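Local coordinates for protein uracil-DNA glycosylase (Sulfolobus tokodaii str. 7, PDB 4ZBY) that belongs to the uracil-DNA glycosylase superfamily and holds an iron-sulfur cluster and a uracil in separate pockets, at residues F160-P165 and E179-K184. Residues are numbered along the deposited sequence; the frame is centred on the assembly and turned at random. Where two conformers were deposited one is given.
Sequences FPTYHP and EEDFKK. With URA (uracil), chain C.
D181 meets F160 and T162 where helix 172-190 packs on the end of strand 155-162 of the mixed sheet, just before the loop that carries H164 of the uracil pocket; the short segments run nearly antiparallel (167°), their axes 9.4 Å apart. Its carboxylate comes to the rim of the F160 ring: CG of D181 lies in the ring plane, at the edge, 3.9 Å from CE2 of F160, and the two flat groups are turned 73° from each other. K184 adds its aliphatic base, with CB 3.9 Å from CZ of F160, before its chain leads away. F160 CG stands anti to the backbone N (chi1 -160°), which sends the ring out to the helix. At T162 the methyl CG2 packs 3.9 Å from CB of D181, while OG1 turns to the carbonyl O of Y163 at 2.8 Å. No direct hydrogen bond joins the segments; a water bridges them, accepting from Y163 N and donating to D181 OD2 (2.7 Å). OD1 of D181 forms a salt bridge with R144. Further on, NE2 of H164 donates to O2 of uracil at 2.8 Å. The buried D181 thus has both oxygens satisfied, and probably stays ionised beside R144, while its water link probably helps fix the loop start.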
loop_
_atom_site.group_PDB
_atom_site.type_symbol
_atom_site.label_atom_id
_atom_site.label_comp_id
_atom_site.label_asym_id
_atom_site.label_seq_id
_atom_site.Cartn_x
_atom_site.Cartn_y
_atom_site.Cartn_z
ATOM N N PHE A 160 -4.333 -1.362 -9.236
ATOM C CA PHE A 160 -5.189 -2.519 -9.048
ATOM C C PHE A 160 -5.688 -2.604 -7.616
ATOM O O PHE A 160 -4.946 -3.001 -6.723
ATOM C CB PHE A 160 -4.429 -3.805 -9.417
ATOM C CG PHE A 160 -5.317 -4.958 -9.699
ATOM C CD1 PHE A 160 -5.476 -5.415 -10.996
ATOM C CD2 PHE A 160 -6.036 -5.579 -8.676
ATOM C CE1 PHE A 160 -6.344 -6.475 -11.271
ATOM C CE2 PHE A 160 -6.904 -6.647 -8.947
ATOM C CZ PHE A 160 -7.034 -7.099 -10.235
ATOM N N PRO A 161 -6.957 -2.227 -7.391
ATOM C CA PRO A 161 -7.457 -2.270 -6.024
ATOM C C PRO A 161 -7.873 -3.676 -5.612
ATOM O O PRO A 161 -8.440 -4.383 -6.423
ATOM C CB PRO A 161 -8.694 -1.348 -6.065
ATOM C CG PRO A 161 -8.587 -0.598 -7.366
ATOM C CD PRO A 161 -7.877 -1.527 -8.304
ATOM N N THR A 162 -7.599 -4.059 -4.373
ATOM C CA THR A 162 -8.107 -5.307 -3.809
ATOM C C THR A 162 -8.682 -5.080 -2.410
ATOM O O THR A 162 -8.568 -3.991 -1.846
ATOM C CB THR A 162 -7.009 -6.370 -3.698
ATOM O OG1 THR A 162 -6.175 -6.078 -2.565
ATOM C CG2 THR A 162 -6.136 -6.402 -4.962
ATOM N N TYR A 163 -9.297 -6.114 -1.844
ATOM C CA TYR A 163 -9.702 -6.047 -0.449
ATOM C C TYR A 163 -8.441 -6.041 0.385
ATOM O O TYR A 163 -7.383 -6.445 -0.074
ATOM C CB TYR A 163 -10.603 -7.220 -0.072
ATOM C CG TYR A 163 -11.994 -7.156 -0.660
ATOM C CD1 TYR A 163 -12.708 -5.959 -0.691
ATOM C CD2 TYR A 163 -12.603 -8.294 -1.166
ATOM C CE1 TYR A 163 -13.984 -5.899 -1.225
ATOM C CE2 TYR A 163 -13.887 -8.245 -1.694
ATOM C CZ TYR A 163 -14.568 -7.046 -1.726
ATOM O OH TYR A 163 -15.838 -6.988 -2.259
ATOM N N HIS A 164 -8.539 -5.545 1.605
ATOM C CA HIS A 164 -7.398 -5.549 2.480
ATOM C C HIS A 164 -7.179 -6.964 2.990
ATOM O O HIS A 164 -8.138 -7.681 3.246
ATOM C CB HIS A 164 -7.653 -4.585 3.629
ATOM C CG HIS A 164 -6.457 -4.327 4.469
ATOM N ND1 HIS A 164 -6.001 -5.226 5.408
ATOM C CD2 HIS A 164 -5.630 -3.256 4.529
ATOM C CE1 HIS A 164 -4.937 -4.723 6.011
ATOM N NE2 HIS A 164 -4.694 -3.528 5.496
ATOM N N PRO A 165 -5.923 -7.369 3.178
ATOM C CA PRO A 165 -5.650 -8.745 3.621
ATOM C C PRO A 165 -6.311 -9.105 4.948
ATOM O O PRO A 165 -6.677 -10.249 5.148
ATOM C CB PRO A 165 -4.130 -8.768 3.772
ATOM C CG PRO A 165 -3.656 -7.722 2.871
ATOM C CD PRO A 165 -4.688 -6.656 2.807
ATOM N N GLU A 179 -7.143 -13.940 -3.564
ATOM C CA GLU A 179 -6.196 -14.783 -4.267
ATOM C C GLU A 179 -6.360 -14.659 -5.768
ATOM O O GLU A 179 -5.377 -14.591 -6.500
ATOM C CB GLU A 179 -6.328 -16.238 -3.812
ATOM C CG GLU A 179 -5.964 -16.399 -2.333
ATOM C CD GLU A 179 -6.231 -17.786 -1.773
ATOM O OE1 GLU A 179 -6.981 -18.561 -2.407
ATOM O OE2 GLU A 179 -5.690 -18.088 -0.685
ATOM N N GLU A 180 -7.606 -14.616 -6.219
ATOM C CA GLU A 180 -7.894 -14.468 -7.636
ATOM C C GLU A 180 -7.434 -13.101 -8.119
ATOM O O GLU A 180 -6.927 -12.971 -9.227
ATOM C CB GLU A 180 -9.390 -14.663 -7.901
ATOM C CG GLU A 180 -9.849 -16.095 -7.693
ATOM C CD GLU A 180 -9.093 -17.078 -8.568
ATOM O OE1 GLU A 180 -9.158 -16.941 -9.807
ATOM O OE2 GLU A 180 -8.419 -17.977 -8.017
ATOM N N ASP A 181 -7.608 -12.084 -7.280
ATOM C CA ASP A 181 -7.120 -10.744 -7.602
ATOM C C ASP A 181 -5.599 -10.775 -7.741
ATOM O O ASP A 181 -5.061 -10.143 -8.640
ATOM C CB ASP A 181 -7.515 -9.713 -6.546
ATOM C CG ASP A 181 -8.923 -9.185 -6.749
ATOM O OD1 ASP A 181 -9.542 -9.533 -7.765
ATOM O OD2 ASP A 181 -9.407 -8.429 -5.882
ATOM N N PHE A 182 -4.911 -11.538 -6.885
ATOM C CA PHE A 182 -3.454 -11.602 -6.981
ATOM C C PHE A 182 -3.018 -12.377 -8.229
ATOM O O PHE A 182 -1.984 -12.052 -8.815
ATOM C CB PHE A 182 -2.832 -12.187 -5.708
ATOM C CG PHE A 182 -2.442 -11.135 -4.698
ATOM C CD1 PHE A 182 -3.377 -10.266 -4.189
ATOM C CD2 PHE A 182 -1.125 -11.007 -4.277
ATOM C CE1 PHE A 182 -3.026 -9.285 -3.270
ATOM C CE2 PHE A 182 -0.766 -10.019 -3.356
ATOM C CZ PHE A 182 -1.703 -9.162 -2.864
ATOM N N LYS A 183 -3.806 -13.370 -8.648
ATOM C CA LYS A 183 -3.545 -14.071 -9.911
ATOM C C LYS A 183 -3.607 -13.094 -11.085
ATOM O O LYS A 183 -2.803 -13.168 -12.020
ATOM C CB LYS A 183 -4.546 -15.216 -10.132
ATOM C CG LYS A 183 -4.392 -16.394 -9.169
ATOM C CD LYS A 183 -5.406 -17.510 -9.470
ATOM C CE LYS A 183 -5.255 -18.695 -8.511
ATOM N NZ LYS A 183 -6.305 -19.737 -8.717
ATOM N N LYS A 184 -4.581 -12.183 -11.047
ATOM C CA LYS A 184 -4.701 -11.177 -12.090
ATOM C C LYS A 184 -3.536 -10.209 -12.061
ATOM O O LYS A 184 -3.060 -9.787 -13.124
ATOM C CB LYS A 184 -6.032 -10.419 -11.976
ATOM C CG LYS A 184 -7.237 -11.291 -12.294
ATOM C CD LYS A 184 -8.541 -10.528 -12.010
ATOM C CE LYS A 184 -9.733 -11.206 -12.671
ATOM N NZ LYS A 184 -9.991 -12.546 -12.083
HETATM N N1 URA C . -2.670 -2.960 7.878
HETATM C C2 URA C . -2.253 -2.077 6.943
HETATM O O2 URA C . -3.015 -1.375 6.305
HETATM N N3 URA C . -0.933 -1.865 6.880
HETATM C C4 URA C . 0.011 -2.447 7.649
HETATM O O4 URA C . 1.188 -2.214 7.431
HETATM C C5 URA C . -0.459 -3.370 8.604
HETATM C C6 URA C . -1.787 -3.620 8.699
HETATM O O HOH W 1 -9.684 -8.651 -3.222
#